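Local coordinates for dipicolinate synthase subunit B (Bacillus halodurans, PDB 3LQK), which probably serves as the flavoprotein-family subunit of the synthase that makes dipicolinic acid, a compound characteristic of bacterial spores, at residues 158-161 and 167-170; 22-27 and 91-96; 79-82 and 86-89; 153-158 and 177-182. All blocks are in the same frame, centred on the assembly; numbering follows the deposited sequence.

Contact 1 of 4, residues 158-161 and 167-170; sequences GQDN and NSLV
Asp160 holds CG between its backbone N and its carbonyl carbon (chi1 58°), while Ser168 extends OG opposite its own backbone N (chi1 179°), and these two torsions bring the carboxylate to the hydroxyl. Ser168 OG donates to Asp160 OD2 over 2.5 Å, meeting it on the syn side and 18° out of the carboxylate plane. The same carboxylate rests against an apolar neighbour, Asp160 CG lying 3.6 Å from Val170 CG2. With an alanine here, Ser168 OG would probably lose its acceptor and Lys165 the mate of the salt bridge it makes to OD1.

The backbones pair as antiparallel strands: Val170 N bonds to Gly158 O at 3.0 Å, and Gly158 N returns to Val170 O at 3.2 Å. Beyond this hydrogen-bonded pair, Gln159 CA approaches Ser168 O at 3.3 Å in a CA-H...O contact, and a water bridges Asn161 N and Ser168 O. Leu169 CD2 packs 3.8 Å from Gln159 CG, whose amide OE1 accepts a hydrogen bond from Leu193 N of the second subunit.

The contact closes the hairpin of strands 152-159 and 169-171 at its connecting loop; both strands also pair with strand 126-132, where Leu169 bonds to Thr132.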
loop_
_atom_site.group_PDB
_atom_site.type_symbol
_atom_site.label_atom_id
_atom_site.label_comp_id
_atom_site.label_asym_id
_atom_site.label_seq_id
_atom_site.Cartn_x
_atom_site.Cartn_y
_atom_site.Cartn_z
ATOM N N GLY A 158 4.260 21.525 9.390
ATOM C CA GLY A 158 4.873 21.148 10.652
ATOM C C GLY A 158 3.813 20.802 11.656
ATOM O O GLY A 158 2.623 20.942 11.369
ATOM N N GLN A 159 4.239 20.376 12.841
ATOM C CA GLN A 159 3.304 20.036 13.886
ATOM C C GLN A 159 2.797 21.313 14.531
ATOM O O GLN A 159 3.588 22.129 15.020
ATOM C CB GLN A 159 3.945 19.217 14.949
ATOM C CG GLN A 159 4.330 17.812 14.543
ATOM C CD GLN A 159 4.991 17.069 15.714
ATOM O OE1 GLN A 159 6.189 17.234 16.001
ATOM N NE2 GLN A 159 4.201 16.229 16.379
ATOM N N ASP A 160 1.501 21.492 14.608
ATOM C CA ASP A 160 1.036 22.738 15.177
ATOM C C ASP A 160 0.878 22.697 16.690
ATOM O O ASP A 160 0.902 23.762 17.325
ATOM C CB ASP A 160 -0.236 23.207 14.533
ATOM C CG ASP A 160 -1.333 22.212 14.647
ATOM O OD1 ASP A 160 -2.495 22.662 14.930
ATOM O OD2 ASP A 160 -1.033 21.008 14.462
ATOM N N ASN A 161 0.739 21.510 17.286
ATOM C CA ASN A 161 0.660 21.435 18.757
ATOM C C ASN A 161 1.008 20.042 19.204
ATOM O O ASN A 161 0.128 19.191 19.393
ATOM C CB ASN A 161 -0.714 21.849 19.261
ATOM C CG ASN A 161 -0.740 22.110 20.775
ATOM O OD1 ASN A 161 0.081 21.581 21.581
ATOM N ND2 ASN A 161 -1.730 22.862 21.178
ATOM N N ASN A 167 -0.418 13.992 16.393
ATOM C CA ASN A 167 -0.476 13.594 14.971
ATOM C C ASN A 167 -0.820 14.686 13.978
ATOM O O ASN A 167 -0.959 14.411 12.774
ATOM C CB ASN A 167 -1.371 12.377 14.778
ATOM C CG ASN A 167 -0.793 11.140 15.439
ATOM O OD1 ASN A 167 0.413 11.069 15.670
ATOM N ND2 ASN A 167 -1.641 10.158 15.741
ATOM N N SER A 168 -1.005 15.907 14.483
ATOM C CA SER A 168 -1.476 16.994 13.673
ATOM C C SER A 168 -0.370 17.671 12.893
ATOM O O SER A 168 0.622 18.089 13.506
ATOM C CB SER A 168 -2.121 18.053 14.566
ATOM O OG SER A 168 -2.562 19.137 13.765
ATOM N N LEU A 169 -0.540 17.800 11.575
ATOM C CA LEU A 169 0.293 18.652 10.733
ATOM C C LEU A 169 -0.570 19.709 10.074
ATOM O O LEU A 169 -1.658 19.365 9.630
ATOM C CB LEU A 169 1.004 17.827 9.658
ATOM C CG LEU A 169 2.036 16.795 10.118
ATOM C CD1 LEU A 169 2.630 16.016 8.894
ATOM C CD2 LEU A 169 3.125 17.516 10.943
ATOM N N VAL A 170 -0.070 20.961 10.017
ATOM C CA VAL A 170 -0.719 22.095 9.364
ATOM C C VAL A 170 0.337 22.911 8.586
ATOM O O VAL A 170 1.471 23.112 9.076
ATOM C CB VAL A 170 -1.415 23.010 10.393
ATOM C CG1 VAL A 170 -2.159 24.257 9.724
ATOM C CG2 VAL A 170 -2.430 22.166 11.267
HETATM O O HOH W 1 1.006 18.821 16.251
#

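Contact 2 of 4, residues 22-27 and 91-96; sequences HEVLPQ and VIAPMT. With PO4 (phosphate ion), chain B.
Val24 sets both its methyl groups against the Ala93-Pro94 bend, and this is the tight part of the contact. CG2 lies 3.5 Å from Ala93 O, and CG1 is 3.8 Å from Pro94 CD and 4.0 Å from Ala93 CB. With CG1 opposite the carbonyl carbon of its own residue (chi1 -60°), the valine crosses the proline ring at about a right angle, and each methyl reaches CD. The cis peptide before Pro94 belongs to the corner where strand 89-95 changes direction.

The other side is looser. Glu23, partly exposed, brings OE2 no nearer than 4.3 Å to Pro94 CB, and no hydrogen bond joins the segments. An alanine in place of Val24 is likely to open a gap beside Pro94 CD, Leu14 and Met173.

Thr96 caps the next helix through OG1 and Ser99 N, and the same OG1 lies 3.0 Å from O4 of a bound phosphate; Gly16 N, Asn98 ND2 and Ser99 OG hydrogen-bond to that ion. Apolar packing thus meets the strand at its corner, two residues before an anion pocket at a helix start, consistent with a site for the phosphate of a flavin cofactor, though this ion probably came from the crystallisation liquor.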
loop_
_atom_site.group_PDB
_atom_site.type_symbol
_atom_site.label_atom_id
_atom_site.label_comp_id
_atom_site.label_asym_id
_atom_site.label_seq_id
_atom_site.Cartn_x
_atom_site.Cartn_y
_atom_site.Cartn_z
ATOM N N HIS A 22 -10.432 31.607 7.011
ATOM C CA HIS A 22 -9.815 32.899 7.314
ATOM C C HIS A 22 -8.270 32.807 7.250
ATOM O O HIS A 22 -7.567 33.815 7.123
ATOM C CB HIS A 22 -10.272 33.456 8.663
ATOM C CG HIS A 22 -9.782 32.662 9.822
ATOM N ND1 HIS A 22 -8.567 32.912 10.438
ATOM C CD2 HIS A 22 -10.316 31.584 10.457
ATOM C CE1 HIS A 22 -8.394 32.040 11.427
ATOM N NE2 HIS A 22 -9.433 31.215 11.450
ATOM N N GLU A 23 -7.752 31.601 7.360
ATOM C CA GLU A 23 -6.310 31.397 7.231
ATOM C C GLU A 23 -5.831 31.344 5.763
ATOM O O GLU A 23 -4.655 31.636 5.497
ATOM C CB GLU A 23 -5.934 30.121 7.985
ATOM C CG GLU A 23 -6.736 28.854 7.518
ATOM C CD GLU A 23 -7.085 27.885 8.664
ATOM O OE1 GLU A 23 -7.147 28.319 9.858
ATOM O OE2 GLU A 23 -7.302 26.680 8.344
ATOM N N VAL A 24 -6.712 31.049 4.798
ATOM C CA VAL A 24 -6.268 30.986 3.386
ATOM C C VAL A 24 -6.782 32.130 2.516
ATOM O O VAL A 24 -6.152 32.421 1.546
ATOM C CB VAL A 24 -6.596 29.623 2.701
ATOM C CG1 VAL A 24 -5.912 28.488 3.423
ATOM C CG2 VAL A 24 -8.168 29.375 2.679
ATOM N N LEU A 25 -7.906 32.792 2.837
ATOM C CA LEU A 25 -8.430 33.862 1.927
ATOM C C LEU A 25 -7.441 35.020 1.727
ATOM O O LEU A 25 -7.333 35.549 0.635
ATOM C CB LEU A 25 -9.788 34.405 2.406
ATOM C CG LEU A 25 -10.921 33.349 2.236
ATOM C CD1 LEU A 25 -12.257 33.849 2.788
ATOM C CD2 LEU A 25 -11.036 32.915 0.783
ATOM N N PRO A 26 -6.696 35.396 2.784
ATOM C CA PRO A 26 -5.656 36.407 2.578
ATOM C C PRO A 26 -4.596 35.943 1.559
ATOM O O PRO A 26 -3.980 36.794 0.856
ATOM C CB PRO A 26 -5.053 36.589 3.976
ATOM C CG PRO A 26 -6.176 36.173 4.929
ATOM C CD PRO A 26 -6.872 35.062 4.201
ATOM N N GLN A 27 -4.377 34.626 1.467
ATOM C CA GLN A 27 -3.404 34.125 0.473
ATOM C C GLN A 27 -4.010 34.131 -0.924
ATOM O O GLN A 27 -3.308 34.426 -1.919
ATOM C CB GLN A 27 -2.909 32.736 0.834
ATOM C CG GLN A 27 -2.219 32.662 2.168
ATOM C CD GLN A 27 -1.164 33.734 2.319
ATOM O OE1 GLN A 27 -0.377 34.016 1.393
ATOM N NE2 GLN A 27 -1.153 34.362 3.472
ATOM N N VAL A 91 -4.360 24.859 -6.474
ATOM C CA VAL A 91 -4.054 24.851 -5.047
ATOM C C VAL A 91 -5.227 24.229 -4.319
ATOM O O VAL A 91 -6.385 24.501 -4.659
ATOM C CB VAL A 91 -3.899 26.334 -4.531
ATOM C CG1 VAL A 91 -3.532 26.388 -3.044
ATOM C CG2 VAL A 91 -2.834 27.082 -5.347
ATOM N N ILE A 92 -4.958 23.403 -3.306
ATOM C CA ILE A 92 -5.972 22.932 -2.376
ATOM C C ILE A 92 -5.503 23.301 -0.997
ATOM O O ILE A 92 -4.514 22.736 -0.464
ATOM C CB ILE A 92 -6.164 21.420 -2.400
ATOM C CG1 ILE A 92 -6.387 20.874 -3.840
ATOM C CG2 ILE A 92 -7.332 20.979 -1.476
ATOM C CD1 ILE A 92 -6.449 19.327 -3.847
ATOM N N ALA A 93 -6.167 24.308 -0.435
ATOM C CA ALA A 93 -5.850 24.762 0.886
ATOM C C ALA A 93 -7.033 25.430 1.568
ATOM O O ALA A 93 -7.649 26.311 0.994
ATOM C CB ALA A 93 -4.633 25.685 0.851
ATOM N N PRO A 94 -7.361 25.014 2.805
ATOM C CA PRO A 94 -6.797 23.901 3.560
ATOM C C PRO A 94 -7.199 22.603 2.925
ATOM O O PRO A 94 -8.295 22.533 2.255
ATOM C CB PRO A 94 -7.433 24.058 4.978
ATOM C CG PRO A 94 -8.660 24.788 4.757
ATOM C CD PRO A 94 -8.457 25.675 3.558
HETATM N N MSE A 95 -6.313 21.599 3.044
HETATM C CA MSE A 95 -6.699 20.223 2.642
HETATM C C MSE A 95 -6.887 19.375 3.879
HETATM O O MSE A 95 -5.910 19.046 4.584
HETATM C CB MSE A 95 -5.695 19.586 1.679
HETATM C CG MSE A 95 -6.162 18.213 1.106
HETATM SE SE MSE A 95 -4.868 17.500 -0.164
HETATM C CE MSE A 95 -3.490 17.175 0.979
ATOM N N THR A 96 -8.146 19.002 4.125
ATOM C CA THR A 96 -8.511 18.265 5.315
ATOM C C THR A 96 -8.030 16.798 5.229
ATOM O O THR A 96 -7.606 16.333 4.201
ATOM C CB THR A 96 -10.039 18.197 5.514
ATOM O OG1 THR A 96 -10.641 17.518 4.368
ATOM C CG2 THR A 96 -10.629 19.554 5.729
HETATM P P PO4 B . -14.102 17.444 3.463
HETATM O O1 PO4 B . -13.835 17.600 4.955
HETATM O O2 PO4 B . -15.469 16.833 3.202
HETATM O O3 PO4 B . -14.097 18.779 2.734
HETATM O O4 PO4 B . -13.065 16.535 2.858
#

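Contact 3 of 4, residues 79-82 and 86-89; sequences EPFG and PLDC
Phe81 and Leu87 make the apolar part of this contact, their side chains crossing at a slant. Leu87 CD2 comes to 3.8 Å from Phe81 CD1 and 4.0 Å from Phe81 CE1, so one methyl meets the ring obliquely at its CD1-CE1 bond. Leu87 CG follows at 3.9 Å from Phe81 CD1. The leucine reaches the ring with CG opposite its own carbonyl carbon (chi1 -60°), which carries the branch back across the loop.

Polar contacts gather on one carbonyl. Phe81 O receives the CA-H of Pro86 over 3.4 Å, with an angle of 163° at the hydrogen. It also accepts a proton from a water 2.6 Å away, and that water takes the N-H of Leu87 at 3.0 Å, bridging two backbones that share no direct hydrogen bond. Within 79-82 itself, Gly82 N bonds to Glu79 O at 3.1 Å, closing the 3-10 turn that presents the carbonyl.

The two segments are the arms of a short loop between helix 75-78 and strand 89-95. Asn122 donates to Gly82 O, Phe41 of strand 37-41 meets the Phe81 ring edge-to-face, and both Phe81 and Leu87 lean on His9 of strand 9-13, placing the loop beside the parallel part of the mixed sheet, where strand 89-95 begins.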
loop_
_atom_site.group_PDB
_atom_site.type_symbol
_atom_site.label_atom_id
_atom_site.label_comp_id
_atom_site.label_asym_id
_atom_site.label_seq_id
_atom_site.Cartn_x
_atom_site.Cartn_y
_atom_site.Cartn_z
ATOM N N GLU A 79 -15.140 20.084 -14.621
ATOM C CA GLU A 79 -14.595 19.215 -15.660
ATOM C C GLU A 79 -13.875 19.894 -16.847
ATOM O O GLU A 79 -12.875 19.359 -17.353
ATOM C CB GLU A 79 -15.710 18.271 -16.143
ATOM C CG GLU A 79 -15.252 17.182 -17.135
ATOM C CD GLU A 79 -15.163 17.692 -18.599
ATOM O OE1 GLU A 79 -15.726 18.790 -18.930
ATOM O OE2 GLU A 79 -14.469 16.997 -19.394
ATOM N N PRO A 80 -14.384 21.040 -17.318
ATOM C CA PRO A 80 -13.724 21.758 -18.417
ATOM C C PRO A 80 -12.342 22.268 -18.120
ATOM O O PRO A 80 -11.627 22.577 -19.046
ATOM C CB PRO A 80 -14.627 22.943 -18.677
ATOM C CG PRO A 80 -16.012 22.433 -18.188
ATOM C CD PRO A 80 -15.678 21.632 -16.961
ATOM N N PHE A 81 -11.965 22.364 -16.845
ATOM C CA PHE A 81 -10.562 22.686 -16.495
ATOM C C PHE A 81 -9.513 21.647 -16.919
ATOM O O PHE A 81 -8.325 21.907 -16.770
ATOM C CB PHE A 81 -10.432 23.040 -15.030
ATOM C CG PHE A 81 -11.162 24.268 -14.694
ATOM C CD1 PHE A 81 -10.533 25.501 -14.740
ATOM C CD2 PHE A 81 -12.529 24.229 -14.430
ATOM C CE1 PHE A 81 -11.252 26.681 -14.477
ATOM C CE2 PHE A 81 -13.250 25.389 -14.146
ATOM C CZ PHE A 81 -12.598 26.618 -14.145
ATOM N N GLY A 82 -9.960 20.511 -17.471
ATOM C CA GLY A 82 -9.092 19.576 -18.177
ATOM C C GLY A 82 -8.898 19.989 -19.629
ATOM O O GLY A 82 -7.849 20.506 -19.983
ATOM N N PRO A 86 -7.653 25.109 -19.127
ATOM C CA PRO A 86 -6.718 24.480 -18.199
ATOM C C PRO A 86 -6.061 25.488 -17.257
ATOM O O PRO A 86 -5.764 26.585 -17.651
ATOM C CB PRO A 86 -5.672 23.868 -19.129
ATOM C CG PRO A 86 -5.802 24.653 -20.423
ATOM C CD PRO A 86 -7.257 24.891 -20.530
ATOM N N LEU A 87 -5.885 25.095 -16.004
ATOM C CA LEU A 87 -5.168 25.886 -15.044
ATOM C C LEU A 87 -3.670 25.713 -15.255
ATOM O O LEU A 87 -3.206 24.674 -15.653
ATOM C CB LEU A 87 -5.518 25.416 -13.626
ATOM C CG LEU A 87 -6.976 25.522 -13.244
ATOM C CD1 LEU A 87 -7.279 24.809 -11.971
ATOM C CD2 LEU A 87 -7.464 27.046 -13.163
ATOM N N ASP A 88 -2.915 26.719 -14.948
ATOM C CA ASP A 88 -1.461 26.560 -14.736
ATOM C C ASP A 88 -1.075 25.922 -13.398
ATOM O O ASP A 88 0.025 25.365 -13.239
ATOM C CB ASP A 88 -0.780 27.929 -14.888
ATOM C CG ASP A 88 -1.066 28.574 -16.274
ATOM O OD1 ASP A 88 -0.784 27.914 -17.311
ATOM O OD2 ASP A 88 -1.671 29.680 -16.327
ATOM N N CYS A 89 -1.963 26.007 -12.418
ATOM C CA CYS A 89 -1.710 25.382 -11.158
ATOM C C CYS A 89 -3.000 25.304 -10.389
ATOM O O CYS A 89 -3.839 26.212 -10.432
ATOM C CB CYS A 89 -0.689 26.238 -10.373
ATOM S SG CYS A 89 -0.250 25.621 -8.670
HETATM O O HOH W 2 -6.562 22.425 -14.916
#

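Contact 4 of 4, residues 153-158 and 177-182; sequences YFIPFG and PETIEA
Thr179 faces the bend between Phe154 and Pro156, and its two branches divide the contact between them. The van der Waals part comes first. The methyl CG2, opposite the backbone N of its residue, points at the Phe154 carbonyl, 3.5 Å from Phe154 O and 3.7 Å from Phe154 C. The hydroxyl branch, opposite the carbonyl carbon (chi1 -54°), reaches further along the chain, into the break of the strand: Thr179 OG1 is 3.2 Å from Pro156 CD and 3.6 Å from Ile155 CA. Pro156 and Thr179 run past one another in opposite senses, so the proline ring lies alongside the threonine.

Polar satisfaction comes from outside the two segments. No hydrogen bond crosses between them; Thr179 OG1 instead bonds to Ala175 O, one turn back, which accounts for the buried hydroxyl, while Phe154 O, which the methyl approaches, accepts a hydrogen bond from Gln188 NE2. The helix is regular here, Glu181 N bonding to Pro177 O at 2.9 Å, so Thr179 projects from a well-formed turn.

The contact thus seats helix 176-184 on strand 152-159 where that strand is interrupted between residues 154 and 157. Val127 of the neighbouring strand 126-132 touches both Ile155 and Thr179, helix 140-147 packs against Phe154, helix 25-33 lies against Pro177 and Ile180, and Lys150 of the third subunit makes a cation-pi contact with Tyr153.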
loop_
_atom_site.group_PDB
_atom_site.type_symbol
_atom_site.label_atom_id
_atom_site.label_comp_id
_atom_site.label_asym_id
_atom_site.label_seq_id
_atom_site.Cartn_x
_atom_site.Cartn_y
_atom_site.Cartn_z
ATOM N N TYR A 153 2.879 19.062 -5.004
ATOM C CA TYR A 153 3.794 19.784 -4.129
ATOM C C TYR A 153 3.082 20.279 -2.887
ATOM O O TYR A 153 1.857 20.508 -2.937
ATOM C CB TYR A 153 4.451 20.981 -4.858
ATOM C CG TYR A 153 5.085 20.589 -6.184
ATOM C CD1 TYR A 153 6.397 20.147 -6.266
ATOM C CD2 TYR A 153 4.335 20.619 -7.352
ATOM C CE1 TYR A 153 6.947 19.738 -7.515
ATOM C CE2 TYR A 153 4.858 20.195 -8.556
ATOM C CZ TYR A 153 6.152 19.816 -8.643
ATOM O OH TYR A 153 6.588 19.454 -9.868
ATOM N N PHE A 154 3.840 20.387 -1.794
ATOM C CA PHE A 154 3.300 20.738 -0.477
ATOM C C PHE A 154 3.763 22.111 0.027
ATOM O O PHE A 154 4.960 22.449 -0.061
ATOM C CB PHE A 154 3.682 19.652 0.548
ATOM C CG PHE A 154 2.799 18.428 0.517
ATOM C CD1 PHE A 154 2.838 17.547 -0.548
ATOM C CD2 PHE A 154 1.892 18.173 1.549
ATOM C CE1 PHE A 154 2.030 16.446 -0.592
ATOM C CE2 PHE A 154 1.034 17.068 1.493
ATOM C CZ PHE A 154 1.126 16.195 0.446
ATOM N N ILE A 155 2.807 22.939 0.473
ATOM C CA ILE A 155 3.109 24.144 1.178
ATOM C C ILE A 155 3.816 23.648 2.459
ATOM O O ILE A 155 3.380 22.686 3.085
ATOM C CB ILE A 155 1.868 24.921 1.578
ATOM C CG1 ILE A 155 1.007 25.323 0.356
ATOM C CG2 ILE A 155 2.232 26.160 2.449
ATOM C CD1 ILE A 155 -0.383 25.909 0.762
ATOM N N PRO A 156 4.930 24.269 2.817
ATOM C CA PRO A 156 5.689 23.783 3.939
ATOM C C PRO A 156 4.817 23.641 5.155
ATOM O O PRO A 156 3.904 24.474 5.389
ATOM C CB PRO A 156 6.738 24.907 4.146
ATOM C CG PRO A 156 7.028 25.327 2.807
ATOM C CD PRO A 156 5.698 25.261 2.044
ATOM N N PHE A 157 5.079 22.612 5.937
ATOM C CA PHE A 157 4.192 22.255 7.049
ATOM C C PHE A 157 4.985 21.735 8.308
ATOM O O PHE A 157 6.205 21.465 8.266
ATOM C CB PHE A 157 3.175 21.222 6.566
ATOM C CG PHE A 157 3.818 19.905 6.076
ATOM C CD1 PHE A 157 4.168 18.902 6.966
ATOM C CD2 PHE A 157 4.060 19.696 4.741
ATOM C CE1 PHE A 157 4.762 17.722 6.521
ATOM C CE2 PHE A 157 4.615 18.493 4.311
ATOM C CZ PHE A 157 4.978 17.532 5.200
ATOM N N GLY A 158 4.260 21.525 9.390
ATOM C CA GLY A 158 4.873 21.148 10.652
ATOM C C GLY A 158 3.813 20.802 11.656
ATOM O O GLY A 158 2.623 20.942 11.369
ATOM N N PRO A 177 2.450 31.382 -1.880
ATOM C CA PRO A 177 2.928 31.872 -3.155
ATOM C C PRO A 177 4.265 31.381 -3.562
ATOM O O PRO A 177 4.493 31.078 -4.708
ATOM C CB PRO A 177 2.972 33.396 -2.959
ATOM C CG PRO A 177 1.874 33.642 -1.968
ATOM C CD PRO A 177 2.091 32.474 -0.988
ATOM N N GLU A 178 5.167 31.325 -2.625
ATOM C CA GLU A 178 6.478 30.761 -2.872
ATOM C C GLU A 178 6.389 29.300 -3.325
ATOM O O GLU A 178 7.130 28.892 -4.215
ATOM C CB GLU A 178 7.308 30.816 -1.576
ATOM C CG GLU A 178 7.719 32.209 -1.132
ATOM C CD GLU A 178 6.659 33.039 -0.289
ATOM O OE1 GLU A 178 5.486 32.604 -0.109
ATOM O OE2 GLU A 178 7.039 34.195 0.154
ATOM N N THR A 179 5.504 28.518 -2.707
ATOM C CA THR A 179 5.300 27.123 -3.093
ATOM C C THR A 179 4.776 27.042 -4.508
ATOM O O THR A 179 5.213 26.204 -5.314
ATOM C CB THR A 179 4.393 26.403 -2.104
ATOM O OG1 THR A 179 4.944 26.572 -0.775
ATOM C CG2 THR A 179 4.223 24.898 -2.410
ATOM N N ILE A 180 3.867 27.935 -4.868
ATOM C CA ILE A 180 3.369 27.953 -6.269
ATOM C C ILE A 180 4.530 28.295 -7.215
ATOM O O ILE A 180 4.701 27.641 -8.249
ATOM C CB ILE A 180 2.151 28.941 -6.502
ATOM C CG1 ILE A 180 0.968 28.517 -5.624
ATOM C CG2 ILE A 180 1.718 28.942 -8.000
ATOM C CD1 ILE A 180 -0.349 29.253 -5.798
ATOM N N GLU A 181 5.311 29.299 -6.858
ATOM C CA GLU A 181 6.399 29.714 -7.740
ATOM C C GLU A 181 7.390 28.564 -8.025
ATOM O O GLU A 181 7.851 28.392 -9.179
ATOM C CB GLU A 181 7.153 30.866 -7.145
ATOM C CG GLU A 181 8.125 31.516 -8.080
ATOM C CD GLU A 181 9.296 32.242 -7.357
ATOM O OE1 GLU A 181 10.338 32.495 -8.034
ATOM O OE2 GLU A 181 9.195 32.555 -6.126
ATOM N N ALA A 182 7.706 27.780 -7.006
ATOM C CA ALA A 182 8.622 26.677 -7.198
ATOM C C ALA A 182 7.917 25.539 -7.962
ATOM O O ALA A 182 8.527 24.892 -8.853
ATOM C CB ALA A 182 9.230 26.193 -5.883
#

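In the fold
The contacts lie around one mixed sheet. Along the chain, contact 3 is nested within the loop closed by contact 2, the two adjoining in sequence at strand 89-95; contacts 1 and 4 follow, both starting from strand 152-159 and sharing Gly158. Contacts 1 and 3 are farthest apart, with centres about 31 Å from each other on opposite sides of the chain's centre. Contacts 2 and 4, with centres about 12 Å apart, meet where Val91 packs on Ile180; contact 3 reaches the same helix through Cys89. Helix 176-184 therefore joins the central strand to the sheet's hairpin side, while contact 2 adjoins the phosphate pocket and contact 1 the second subunit.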